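Local structure of sortase B (Clostridium perfringens, 5YFK) at residues N52-F57 with D77-H82; D104-V109 with E175-Y180; A135-T140 with F190-I195; Y156-N159 with S165-K168. The protein is a class B sortase, a cysteine transpeptidase that, as in its relatives, probably cleaves a sorting signal and attaches surface proteins to the cell wall. The protein carries 1 engineered substitution. All blocks are in the same frame, centred on the assembly; numbering follows the deposited sequence.

In the fold
All four contacts reach the sheet of the sortase beta-barrel. Contacts 1 and 2 are buried, contacts 3 and 4 only partly so. Contact 1 ties the start of strand 55-61 to the loop before strand 94-96, and its Phe57 touches Ile108 of contact 2. Contacts 2 and 4 adjoin, since Asn107 and Tyr180 both meet the 165-168 segment; together they join helices 160-166 and 174-186 to the barrel strands. Contact 3 joins the start of strand 138-143 to loop 190-195; that strand neighbours strand 146-159 of contact 4. Chemistry varies accordingly: direct hydrogen bonds in contact 1, aromatic packing in 2, a covered guanidinium in 3, and water and a shared lysine in 4.

Contact 1 (N52-F57 with D77-H82); sequences NPDYRF and DFYLHH
Tyr79 reaches from the loop 77-82 to Asn52 and Asp54, at the turn that leads into strand 55-61. Its CB starts toward that turn, with CG beside the backbone N and anti to the carbonyl carbon (chi1 -80°). Phe78 CD2 lies 3.6 Å above the plane of the Tyr79 ring, over its centre. Farther out, Tyr79 CE1 passes 4.0 Å from Asn52 ND2, while CE2 comes within 3.5 Å of Asp54 OD2 at the ring edge. The hydroxyl joins both: Asn52 ND2 donates to Tyr79 OH at 3.0 Å along a nearly straight N-H (168°) with OH in the amide plane, and Tyr79 OH donates at 2.6 Å to Asp54 OD2, which accepts through its anti lone pair. The carboxylate stands almost perpendicular to the ring. Asn52 OD1 accepts from Asp54 N, closing an Asx turn within a type I turn, and ND2 also serves Phe84 O. Next to Tyr79, Leu80 O is bonded to His113, predicted as an active-site residue. With one bond received and one given, the phenol is held in rotation; its short donation would probably favour a charged Asp54, which Lys86 supports only by a long, weak ion pair.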
loop_
_atom_site.group_PDB
_atom_site.type_symbol
_atom_site.label_atom_id
_atom_site.label_comp_id
_atom_site.label_asym_id
_atom_site.label_seq_id
_atom_site.Cartn_x
_atom_site.Cartn_y
_atom_site.Cartn_z
ATOM N N ASN A 52 -18.445 -2.716 -2.924
ATOM C CA ASN A 52 -17.908 -3.435 -1.777
ATOM C C ASN A 52 -17.718 -2.489 -0.607
ATOM O O ASN A 52 -16.801 -1.685 -0.597
ATOM C CB ASN A 52 -16.578 -4.090 -2.139
ATOM C CG ASN A 52 -16.022 -4.969 -1.033
ATOM O OD1 ASN A 52 -16.430 -4.896 0.134
ATOM N ND2 ASN A 52 -15.048 -5.793 -1.394
ATOM N N PRO A 53 -18.544 -2.642 0.425
ATOM C CA PRO A 53 -18.492 -1.726 1.553
ATOM C C PRO A 53 -17.139 -1.742 2.293
ATOM O O PRO A 53 -16.870 -0.874 3.135
ATOM C CB PRO A 53 -19.610 -2.236 2.469
ATOM C CG PRO A 53 -20.487 -3.092 1.606
ATOM C CD PRO A 53 -19.551 -3.700 0.602
ATOM N N ASP A 54 -16.317 -2.741 2.004
ATOM C CA ASP A 54 -14.995 -2.859 2.628
ATOM C C ASP A 54 -13.983 -1.890 1.990
ATOM O O ASP A 54 -12.857 -1.727 2.490
ATOM C CB ASP A 54 -14.489 -4.295 2.488
ATOM C CG ASP A 54 -15.302 -5.295 3.300
ATOM O OD1 ASP A 54 -15.962 -4.869 4.276
ATOM O OD2 ASP A 54 -15.040 -6.504 3.139
ATOM N N TYR A 55 -14.387 -1.246 0.906
ATOM C CA TYR A 55 -13.550 -0.243 0.247
ATOM C C TYR A 55 -13.120 0.863 1.210
ATOM O O TYR A 55 -13.935 1.369 1.988
ATOM C CB TYR A 55 -14.306 0.376 -0.923
ATOM C CG TYR A 55 -13.542 1.504 -1.579
ATOM C CD1 TYR A 55 -12.486 1.235 -2.433
ATOM C CD2 TYR A 55 -13.817 2.825 -1.269
ATOM C CE1 TYR A 55 -11.765 2.258 -3.014
ATOM C CE2 TYR A 55 -13.152 3.862 -1.898
ATOM C CZ TYR A 55 -12.102 3.567 -2.749
ATOM O OH TYR A 55 -11.369 4.581 -3.307
ATOM N N ARG A 56 -11.851 1.272 1.140
ATOM C CA ARG A 56 -11.368 2.347 1.997
ATOM C C ARG A 56 -10.704 3.488 1.235
ATOM O O ARG A 56 -10.882 4.656 1.591
ATOM C CB ARG A 56 -10.402 1.808 3.051
ATOM C CG ARG A 56 -10.993 0.735 3.965
ATOM C CD ARG A 56 -11.968 1.345 4.968
ATOM N NE ARG A 56 -12.594 0.335 5.825
ATOM C CZ ARG A 56 -13.789 -0.205 5.599
ATOM N NH1 ARG A 56 -14.501 0.166 4.548
ATOM N NH2 ARG A 56 -14.255 -1.142 6.408
ATOM N N PHE A 57 -9.859 3.160 0.260
ATOM C CA PHE A 57 -9.165 4.187 -0.495
ATOM C C PHE A 57 -8.589 3.622 -1.793
ATOM O O PHE A 57 -8.563 2.402 -2.001
ATOM C CB PHE A 57 -8.043 4.845 0.355
ATOM C CG PHE A 57 -7.053 3.870 0.935
ATOM C CD1 PHE A 57 -5.874 3.587 0.270
ATOM C CD2 PHE A 57 -7.210 3.394 2.231
ATOM C CE1 PHE A 57 -4.948 2.700 0.810
ATOM C CE2 PHE A 57 -6.239 2.586 2.822
ATOM C CZ PHE A 57 -5.080 2.270 2.116
ATOM N N ASP A 77 -6.500 -12.297 5.997
ATOM C CA ASP A 77 -6.500 -13.500 5.170
ATOM C C ASP A 77 -7.592 -13.496 4.094
ATOM O O ASP A 77 -7.333 -13.935 2.962
ATOM C CB ASP A 77 -6.678 -14.735 6.062
ATOM C CG ASP A 77 -6.459 -16.027 5.309
ATOM O OD1 ASP A 77 -5.293 -16.328 4.981
ATOM O OD2 ASP A 77 -7.460 -16.715 5.014
ATOM N N PHE A 78 -8.766 -12.926 4.391
ATOM C CA PHE A 78 -9.883 -12.968 3.424
ATOM C C PHE A 78 -9.446 -12.475 2.041
ATOM O O PHE A 78 -9.826 -13.044 1.014
ATOM C CB PHE A 78 -11.095 -12.168 3.910
ATOM C CG PHE A 78 -12.324 -12.317 3.039
ATOM C CD1 PHE A 78 -13.154 -13.428 3.162
ATOM C CD2 PHE A 78 -12.650 -11.353 2.094
ATOM C CE1 PHE A 78 -14.264 -13.575 2.347
ATOM C CE2 PHE A 78 -13.759 -11.492 1.281
ATOM C CZ PHE A 78 -14.580 -12.601 1.419
ATOM N N TYR A 79 -8.806 -11.316 1.998
ATOM C CA TYR A 79 -8.564 -10.679 0.712
ATOM C C TYR A 79 -7.251 -11.140 0.067
ATOM O O TYR A 79 -6.923 -10.716 -1.042
ATOM C CB TYR A 79 -8.629 -9.155 0.845
ATOM C CG TYR A 79 -10.060 -8.643 0.871
ATOM C CD1 TYR A 79 -10.907 -8.849 -0.216
ATOM C CD2 TYR A 79 -10.597 -8.059 2.005
ATOM C CE1 TYR A 79 -12.198 -8.365 -0.217
ATOM C CE2 TYR A 79 -11.899 -7.582 2.014
ATOM C CZ TYR A 79 -12.734 -7.882 0.949
ATOM O OH TYR A 79 -14.030 -7.411 0.921
ATOM N N LEU A 80 -6.598 -12.132 0.664
ATOM C CA LEU A 80 -5.590 -12.906 -0.071
ATOM C C LEU A 80 -6.258 -13.849 -1.058
ATOM O O LEU A 80 -5.618 -14.363 -1.976
ATOM C CB LEU A 80 -4.732 -13.715 0.885
ATOM C CG LEU A 80 -3.713 -12.875 1.632
ATOM C CD1 LEU A 80 -3.039 -13.685 2.729
ATOM C CD2 LEU A 80 -2.704 -12.274 0.657
ATOM N N HIS A 81 -7.525 -14.149 -0.799
ATOM C CA HIS A 81 -8.216 -15.229 -1.522
ATOM C C HIS A 81 -9.556 -14.804 -2.100
ATOM O O HIS A 81 -10.286 -15.628 -2.666
ATOM C CB HIS A 81 -8.428 -16.419 -0.586
ATOM C CG HIS A 81 -7.186 -16.846 0.121
ATOM N ND1 HIS A 81 -7.024 -16.707 1.481
ATOM C CD2 HIS A 81 -6.002 -17.300 -0.352
ATOM C CE1 HIS A 81 -5.835 -17.161 1.828
ATOM N NE2 HIS A 81 -5.185 -17.502 0.730
ATOM N N HIS A 82 -9.876 -13.520 -2.003
ATOM C CA HIS A 82 -11.047 -13.010 -2.684
ATOM C C HIS A 82 -10.731 -11.726 -3.438
ATOM O O HIS A 82 -9.882 -10.929 -3.021
ATOM C CB HIS A 82 -12.191 -12.741 -1.707
ATOM C CG HIS A 82 -12.650 -13.955 -0.959
ATOM N ND1 HIS A 82 -11.994 -14.435 0.152
ATOM C CD2 HIS A 82 -13.686 -14.798 -1.179
ATOM C CE1 HIS A 82 -12.631 -15.499 0.610
ATOM N NE2 HIS A 82 -13.626 -15.772 -0.213
#

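Contact 2 (D104-V109 with E175-Y180); sequences DDSNIV and EDYEKY
Ser106 rests on one face of the Tyr177 ring, where helix 174-186 packs on the sortase beta-barrel beside the start of strand 107-111. This helix belongs to the connection between the sixth and seventh strands, the element enlarged in class B sortases. Ser106 CB sits 4.1 Å from the centroid of the Tyr177 ring, 29° off its normal, a CH-pi contact displaced toward the phenol end: the nearest ring atom to Ser106 CB is Tyr177 CZ at 3.6 Å. About one helical turn on, Tyr180 approaches Asn107 at about a right angle. Asn107 ND2 lies 3.3 Å from Tyr180 OH, but the angle is poor and the pair is not hydrogen-bonded; the amide plane is turned well away from that of the ring, and ND2 approaches obliquely, with Tyr180 CE2 3.7 Å from Asn107 ND2.

Both tyrosines hold CG anti to the backbone N (chi1 -175° and -172°), which sends the two rings off the same side of the helix toward the strand. In the next shell, Tyr177 OH bonds to Asp201 O, just ahead of strand 203-210, while Ser106 and Ile108 pair through their backbones with Ile203 of that strand, the neighbour of 107-111 in the sheet. Tyr180 OH has a weak hydrogen bond with Lys168 N, and the adjoining carbonyl serves the asparagine instead. The amide of Asn107 is thus fixed at both ends, OD1 bonding to Thr205 OG1 and ND2 to Lys168 O.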
loop_
_atom_site.group_PDB
_atom_site.type_symbol
_atom_site.label_atom_id
_atom_site.label_comp_id
_atom_site.label_asym_id
_atom_site.label_seq_id
_atom_site.Cartn_x
_atom_site.Cartn_y
_atom_site.Cartn_z
ATOM N N ASP A 104 -6.878 7.295 12.851
ATOM C CA ASP A 104 -5.964 7.534 13.964
ATOM C C ASP A 104 -4.529 7.104 13.715
ATOM O O ASP A 104 -3.580 7.768 14.193
ATOM C CB ASP A 104 -6.482 6.863 15.234
ATOM C CG ASP A 104 -7.881 7.325 15.616
ATOM O OD1 ASP A 104 -8.360 8.349 15.076
ATOM O OD2 ASP A 104 -8.464 6.692 16.519
ATOM N N ASP A 105 -4.337 5.956 13.073
ATOM C CA ASP A 105 -3.036 5.286 13.156
ATOM C C ASP A 105 -1.925 6.063 12.401
ATOM O O ASP A 105 -2.162 6.634 11.331
ATOM C CB ASP A 105 -3.152 3.861 12.620
ATOM C CG ASP A 105 -3.964 2.946 13.527
ATOM O OD1 ASP A 105 -4.325 3.358 14.661
ATOM O OD2 ASP A 105 -4.286 1.831 13.068
ATOM N N SER A 106 -0.707 6.048 12.940
ATOM C CA SER A 106 0.422 6.725 12.278
ATOM C C SER A 106 1.073 5.877 11.157
ATOM O O SER A 106 1.830 6.405 10.341
ATOM C CB SER A 106 1.466 7.172 13.315
ATOM O OG SER A 106 1.136 8.461 13.819
ATOM N N ASN A 107 0.776 4.578 11.117
ATOM C CA ASN A 107 1.285 3.694 10.036
ATOM C C ASN A 107 0.114 2.972 9.407
ATOM O O ASN A 107 -0.550 2.186 10.069
ATOM C CB ASN A 107 2.266 2.677 10.588
ATOM C CG ASN A 107 2.945 1.848 9.510
ATOM O OD1 ASN A 107 2.884 2.164 8.303
ATOM N ND2 ASN A 107 3.632 0.797 9.943
ATOM N N ILE A 108 -0.135 3.272 8.144
ATOM C CA ILE A 108 -1.154 2.579 7.366
ATOM C C ILE A 108 -0.450 1.420 6.660
ATOM O O ILE A 108 0.491 1.621 5.891
ATOM C CB ILE A 108 -1.787 3.526 6.349
ATOM C CG1 ILE A 108 -2.385 4.743 7.076
ATOM C CG2 ILE A 108 -2.835 2.779 5.509
ATOM C CD1 ILE A 108 -2.671 5.935 6.188
ATOM N N VAL A 109 -0.929 0.211 6.908
ATOM C CA VAL A 109 -0.224 -0.959 6.409
ATOM C C VAL A 109 -1.059 -1.673 5.391
ATOM O O VAL A 109 -2.210 -2.039 5.660
ATOM C CB VAL A 109 0.131 -1.926 7.557
ATOM C CG1 VAL A 109 0.729 -3.216 7.018
ATOM C CG2 VAL A 109 1.087 -1.248 8.516
ATOM N N GLU A 175 8.166 8.638 21.594
ATOM C CA GLU A 175 9.472 7.977 21.677
ATOM C C GLU A 175 9.461 6.602 20.986
ATOM O O GLU A 175 10.411 6.226 20.269
ATOM C CB GLU A 175 9.850 7.809 23.164
ATOM C CG GLU A 175 11.150 7.065 23.426
ATOM C CD GLU A 175 11.491 6.978 24.911
ATOM O OE1 GLU A 175 11.182 7.944 25.645
ATOM O OE2 GLU A 175 12.051 5.944 25.348
ATOM N N ASP A 176 8.433 5.822 21.285
ATOM C CA ASP A 176 8.268 4.489 20.703
ATOM C C ASP A 176 8.108 4.584 19.193
ATOM O O ASP A 176 8.649 3.774 18.455
ATOM C CB ASP A 176 7.040 3.802 21.292
ATOM C CG ASP A 176 7.234 3.383 22.749
ATOM O OD1 ASP A 176 8.337 3.592 23.305
ATOM O OD2 ASP A 176 6.280 2.820 23.331
ATOM N N TYR A 177 7.384 5.602 18.739
ATOM C CA TYR A 177 7.193 5.822 17.294
ATOM C C TYR A 177 8.479 6.275 16.627
ATOM O O TYR A 177 8.811 5.844 15.524
ATOM C CB TYR A 177 6.116 6.867 17.079
ATOM C CG TYR A 177 5.746 7.101 15.623
ATOM C CD1 TYR A 177 5.562 6.042 14.745
ATOM C CD2 TYR A 177 5.690 8.383 15.114
ATOM C CE1 TYR A 177 5.167 6.260 13.434
ATOM C CE2 TYR A 177 5.356 8.615 13.798
ATOM C CZ TYR A 177 5.077 7.555 12.963
ATOM O OH TYR A 177 4.804 7.819 11.631
ATOM N N GLU A 178 9.188 7.193 17.265
ATOM C CA GLU A 178 10.435 7.632 16.718
ATOM C C GLU A 178 11.398 6.443 16.555
ATOM O O GLU A 178 12.094 6.304 15.549
ATOM C CB GLU A 178 11.056 8.704 17.604
ATOM C CG GLU A 178 12.363 9.246 17.052
ATOM C CD GLU A 178 12.208 9.939 15.705
ATOM O OE1 GLU A 178 11.061 10.193 15.282
ATOM O OE2 GLU A 178 13.236 10.233 15.057
ATOM N N LYS A 179 11.402 5.574 17.548
ATOM C CA LYS A 179 12.246 4.387 17.514
ATOM C C LYS A 179 11.861 3.514 16.311
ATOM O O LYS A 179 12.724 2.960 15.617
ATOM C CB LYS A 179 12.064 3.610 18.817
ATOM C CG LYS A 179 12.826 2.289 18.876
ATOM C CD LYS A 179 12.884 1.728 20.296
ATOM C CE LYS A 179 11.969 0.520 20.469
ATOM N NZ LYS A 179 10.791 0.815 21.338
ATOM N N TYR A 180 10.554 3.327 16.119
ATOM C CA TYR A 180 10.053 2.577 14.952
ATOM C C TYR A 180 10.493 3.175 13.618
ATOM O O TYR A 180 10.950 2.456 12.709
ATOM C CB TYR A 180 8.526 2.512 14.990
ATOM C CG TYR A 180 7.948 1.599 13.924
ATOM C CD1 TYR A 180 7.982 0.215 14.073
ATOM C CD2 TYR A 180 7.378 2.112 12.765
ATOM C CE1 TYR A 180 7.362 -0.616 13.158
ATOM C CE2 TYR A 180 6.779 1.286 11.822
ATOM C CZ TYR A 180 6.806 -0.078 11.997
ATOM O OH TYR A 180 6.250 -0.917 11.044
#

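Contact 3 (A135-T140 with F190-I195); sequences ANKYVT and FKRDGI
Arg192 and Lys137 account for most of the buried surface, with a small share from Asn136. The arginine comes from the loop between helix 174-186 and strand 203-210; the lysine stands just before strand 138-143 of the sortase beta-barrel, so the contact lays that loop against the barrel. Arg192 leaves with CG anti to its own amide nitrogen (chi1 -172°) and then bends at chi2 and chi3, which folds the guanidinium back against the lysine stem. Lys137 CG lies over one face of that group, off its centre, 3.6 Å from Arg192 NH2 and 3.8 Å from Arg192 CZ. On the other nitrogen, Arg192 NH1 meets Lys137 CA at 3.7 Å; Asn136 O, 3.8 Å from Arg192 NH1, is too far to bond. The polar edge is satisfied by neighbours: Arg192 NE bonds to Ile152 O of strand 146-159, NH2 to Phe133 O of helix 130-135, and the Phe133 ring adds a cation-pi contact. Lys137 runs extended beyond CG, carrying its ammonium past the guanidinium; NZ does not touch Arg192 NH2 but is still only 5.4 Å from it. Methylene thus packs against a flat cation, and with Glu151 giving only a long, weak ion pair, the buried arginine probably relies largely on carbonyls and an aromatic ring.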
loop_
_atom_site.group_PDB
_atom_site.type_symbol
_atom_site.label_atom_id
_atom_site.label_comp_id
_atom_site.label_asym_id
_atom_site.label_seq_id
_atom_site.Cartn_x
_atom_site.Cartn_y
_atom_site.Cartn_z
ATOM N N ALA A 135 14.227 7.081 -8.975
ATOM C CA ALA A 135 13.434 7.705 -10.032
ATOM C C ALA A 135 11.957 7.757 -9.677
ATOM O O ALA A 135 11.241 8.679 -10.102
ATOM C CB ALA A 135 13.623 6.954 -11.336
ATOM N N ASN A 136 11.524 6.832 -8.819
ATOM C CA ASN A 136 10.115 6.674 -8.492
ATOM C C ASN A 136 9.834 6.823 -6.999
ATOM O O ASN A 136 10.160 5.940 -6.205
ATOM C CB ASN A 136 9.635 5.328 -8.994
ATOM C CG ASN A 136 9.802 5.191 -10.504
ATOM O OD1 ASN A 136 9.124 5.858 -11.280
ATOM N ND2 ASN A 136 10.802 4.451 -10.911
ATOM N N LYS A 137 9.482 8.044 -6.617
ATOM C CA LYS A 137 9.540 8.472 -5.224
ATOM C C LYS A 137 8.171 8.302 -4.524
ATOM O O LYS A 137 8.105 8.348 -3.297
ATOM C CB LYS A 137 9.973 9.942 -5.148
ATOM C CG LYS A 137 11.432 10.193 -5.491
ATOM C CD LYS A 137 11.763 11.667 -5.280
ATOM C CE LYS A 137 13.141 12.006 -5.817
ATOM N NZ LYS A 137 13.441 13.448 -5.604
ATOM N N TYR A 138 7.085 8.388 -5.284
ATOM C CA TYR A 138 5.785 8.756 -4.690
ATOM C C TYR A 138 4.742 7.675 -4.786
ATOM O O TYR A 138 4.628 6.985 -5.803
ATOM C CB TYR A 138 5.222 10.018 -5.315
ATOM C CG TYR A 138 6.164 11.167 -5.202
ATOM C CD1 TYR A 138 6.545 11.663 -3.961
ATOM C CD2 TYR A 138 6.736 11.713 -6.338
ATOM C CE1 TYR A 138 7.464 12.680 -3.857
ATOM C CE2 TYR A 138 7.718 12.680 -6.235
ATOM C CZ TYR A 138 8.028 13.198 -5.002
ATOM O OH TYR A 138 9.001 14.160 -4.912
ATOM N N VAL A 139 3.991 7.555 -3.695
ATOM C CA VAL A 139 2.745 6.782 -3.638
ATOM C C VAL A 139 1.592 7.762 -3.375
ATOM O O VAL A 139 1.659 8.637 -2.497
ATOM C CB VAL A 139 2.802 5.724 -2.522
ATOM C CG1 VAL A 139 1.551 4.863 -2.472
ATOM C CG2 VAL A 139 4.024 4.857 -2.664
ATOM N N THR A 140 0.593 7.702 -4.230
ATOM C CA THR A 140 -0.606 8.514 -4.076
ATOM C C THR A 140 -1.788 7.706 -3.528
ATOM O O THR A 140 -2.041 6.598 -3.984
ATOM C CB THR A 140 -0.977 9.130 -5.438
ATOM O OG1 THR A 140 0.211 9.653 -6.043
ATOM C CG2 THR A 140 -1.966 10.278 -5.258
ATOM N N PHE A 190 18.478 1.607 0.568
ATOM C CA PHE A 190 18.804 2.895 -0.059
ATOM C C PHE A 190 18.337 4.055 0.824
ATOM O O PHE A 190 17.221 4.041 1.355
ATOM C CB PHE A 190 18.166 3.032 -1.459
ATOM C CG PHE A 190 18.393 1.853 -2.362
ATOM C CD1 PHE A 190 19.662 1.425 -2.667
ATOM C CD2 PHE A 190 17.315 1.157 -2.904
ATOM C CE1 PHE A 190 19.871 0.304 -3.450
ATOM C CE2 PHE A 190 17.515 0.007 -3.632
ATOM C CZ PHE A 190 18.802 -0.401 -3.943
ATOM N N LYS A 191 19.167 5.093 0.905
ATOM C CA LYS A 191 18.863 6.284 1.702
ATOM C C LYS A 191 18.232 7.374 0.828
ATOM O O LYS A 191 18.680 7.614 -0.286
ATOM C CB LYS A 191 20.146 6.785 2.365
ATOM C CG LYS A 191 20.072 8.191 2.937
ATOM C CD LYS A 191 19.658 8.179 4.396
ATOM C CE LYS A 191 19.161 9.553 4.817
ATOM N NZ LYS A 191 18.633 9.529 6.205
ATOM N N ARG A 192 17.071 7.870 1.247
ATOM C CA ARG A 192 16.444 9.035 0.625
ATOM C C ARG A 192 16.907 10.320 1.300
ATOM O O ARG A 192 16.645 10.548 2.494
ATOM C CB ARG A 192 14.914 8.949 0.713
ATOM C CG ARG A 192 14.194 10.036 -0.074
ATOM C CD ARG A 192 14.139 9.734 -1.559
ATOM N NE ARG A 192 13.235 8.629 -1.866
ATOM C CZ ARG A 192 13.226 7.980 -3.019
ATOM N NH1 ARG A 192 12.339 7.022 -3.234
ATOM N NH2 ARG A 192 14.107 8.293 -3.973
ATOM N N ASP A 193 17.595 11.157 0.528
ATOM C CA ASP A 193 18.179 12.372 1.063
ATOM C C ASP A 193 17.106 13.417 1.350
ATOM O O ASP A 193 16.198 13.621 0.543
ATOM C CB ASP A 193 19.190 12.954 0.070
ATOM C CG ASP A 193 20.406 12.070 -0.120
ATOM O OD1 ASP A 193 20.683 11.211 0.746
ATOM O OD2 ASP A 193 21.158 12.327 -1.083
ATOM N N GLY A 194 17.218 14.073 2.505
ATOM C CA GLY A 194 16.465 15.299 2.789
ATOM C C GLY A 194 15.004 15.050 3.148
ATOM O O GLY A 194 14.178 15.956 3.087
ATOM N N ILE A 195 14.693 13.825 3.543
ATOM C CA ILE A 195 13.305 13.404 3.753
ATOM C C ILE A 195 12.777 13.865 5.127
ATOM O O ILE A 195 11.581 13.772 5.399
ATOM C CB ILE A 195 13.173 11.867 3.610
ATOM C CG1 ILE A 195 11.731 11.468 3.289
ATOM C CG2 ILE A 195 13.628 11.150 4.869
ATOM C CD1 ILE A 195 11.556 10.927 1.893
#

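Contact 4 (Y156-N159 with S165-K168); sequences YQEN and SEIK
Where strand 146-159 passes into helix 160-166, Tyr156 and Glu158 of the strand face Glu166 and Ile167 at the helix's far end. The side chains of Tyr156 and Glu158, two residues apart, project from the same side of the strand; both place CG between the backbone N and the carbonyl carbon (chi1 63° for Tyr156), the crowded position. Tyr156 OH touches Ile167 CD1 at 3.8 Å, the two side chains running antiparallel past one another. One water joins the segments, donating to Tyr156 OH at 2.8 Å and to Glu166 OE1 at 2.7 Å. Glu158 and Glu166 approach from opposite directions with their carboxylates adjacent, planes 63° apart, and the modelled spacing of their nearest oxygens is doubtful. Lys187 forms salt bridges with OE2 of both acids and would favour their proximity, one of them possibly being protonated, while Gln184 of helix 174-186 bonds to Tyr156 OH. Asn159 caps the intervening helix through OD1, which bonds to Asp162 N. A capped helix folded back on its parent strand, with the Glu158 side chain about 6 Å from that of Arg217, the predicted transition-state stabilizer, fits the helical connection between the sixth and seventh strands of class B sortases.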
loop_
_atom_site.group_PDB
_atom_site.type_symbol
_atom_site.label_atom_id
_atom_site.label_comp_id
_atom_site.label_asym_id
_atom_site.label_seq_id
_atom_site.Cartn_x
_atom_site.Cartn_y
_atom_site.Cartn_z
ATOM N N TYR A 156 13.109 -2.746 1.724
ATOM C CA TYR A 156 13.845 -3.899 2.242
ATOM C C TYR A 156 13.122 -5.221 2.052
ATOM O O TYR A 156 11.916 -5.262 1.784
ATOM C CB TYR A 156 14.246 -3.684 3.721
ATOM C CG TYR A 156 13.102 -3.541 4.702
ATOM C CD1 TYR A 156 12.524 -2.290 4.958
ATOM C CD2 TYR A 156 12.579 -4.652 5.360
ATOM C CE1 TYR A 156 11.475 -2.153 5.840
ATOM C CE2 TYR A 156 11.592 -4.515 6.321
ATOM C CZ TYR A 156 10.997 -3.282 6.506
ATOM O OH TYR A 156 9.962 -3.146 7.397
ATOM N N GLN A 157 13.833 -6.326 2.279
ATOM C CA GLN A 157 13.141 -7.596 2.343
ATOM C C GLN A 157 13.678 -8.412 3.492
ATOM O O GLN A 157 14.824 -8.234 3.936
ATOM C CB GLN A 157 13.200 -8.369 1.017
ATOM C CG GLN A 157 14.573 -8.549 0.416
ATOM C CD GLN A 157 14.551 -9.306 -0.918
ATOM O OE1 GLN A 157 13.523 -9.399 -1.596
ATOM N NE2 GLN A 157 15.642 -9.963 -1.212
ATOM N N GLU A 158 12.825 -9.252 4.031
ATOM C CA GLU A 158 13.265 -10.120 5.107
ATOM C C GLU A 158 12.299 -11.242 5.266
ATOM O O GLU A 158 11.295 -11.311 4.590
ATOM C CB GLU A 158 13.392 -9.342 6.432
ATOM C CG GLU A 158 12.118 -8.649 6.877
ATOM C CD GLU A 158 12.280 -7.867 8.188
ATOM O OE1 GLU A 158 11.488 -8.078 9.127
ATOM O OE2 GLU A 158 13.272 -7.126 8.339
ATOM N N ASN A 159 12.620 -12.123 6.195
ATOM C CA ASN A 159 11.816 -13.283 6.455
ATOM C C ASN A 159 10.406 -12.902 6.955
ATOM O O ASN A 159 10.268 -12.039 7.816
ATOM C CB ASN A 159 12.533 -14.104 7.518
ATOM C CG ASN A 159 11.683 -15.215 8.038
ATOM O OD1 ASN A 159 10.930 -15.025 8.994
ATOM N ND2 ASN A 159 11.747 -16.355 7.389
ATOM N N SER A 165 6.364 -9.780 13.219
ATOM C CA SER A 165 6.624 -9.412 14.593
ATOM C C SER A 165 7.040 -7.952 14.703
ATOM O O SER A 165 6.982 -7.383 15.792
ATOM C CB SER A 165 7.717 -10.312 15.190
ATOM O OG SER A 165 9.008 -9.973 14.689
ATOM N N GLU A 166 7.584 -7.394 13.623
ATOM C CA GLU A 166 8.117 -6.040 13.651
ATOM C C GLU A 166 7.064 -4.987 13.296
ATOM O O GLU A 166 7.115 -3.873 13.817
ATOM C CB GLU A 166 9.321 -5.902 12.712
ATOM C CG GLU A 166 10.575 -6.610 13.189
ATOM C CD GLU A 166 11.542 -6.868 12.062
ATOM O OE1 GLU A 166 11.176 -6.611 10.893
ATOM O OE2 GLU A 166 12.652 -7.363 12.336
ATOM N N ILE A 167 6.207 -5.272 12.314
ATOM C CA ILE A 167 5.331 -4.217 11.742
ATOM C C ILE A 167 4.252 -3.850 12.784
ATOM O O ILE A 167 3.615 -4.736 13.372
ATOM C CB ILE A 167 4.669 -4.658 10.421
ATOM C CG1 ILE A 167 5.724 -4.812 9.308
ATOM C CG2 ILE A 167 3.593 -3.662 9.985
ATOM C CD1 ILE A 167 6.517 -3.549 9.032
ATOM N N LYS A 168 4.090 -2.551 13.029
ATOM C CA LYS A 168 3.169 -2.031 14.042
ATOM C C LYS A 168 2.317 -0.924 13.410
ATOM O O LYS A 168 2.836 -0.131 12.607
ATOM C CB LYS A 168 3.951 -1.404 15.202
ATOM C CG LYS A 168 4.813 -2.365 16.012
ATOM C CD LYS A 168 5.812 -1.595 16.866
ATOM C CE LYS A 168 5.133 -0.871 18.031
ATOM N NZ LYS A 168 6.099 -0.127 18.899
HETATM O O HOH W 1 10.231 -4.249 9.965
#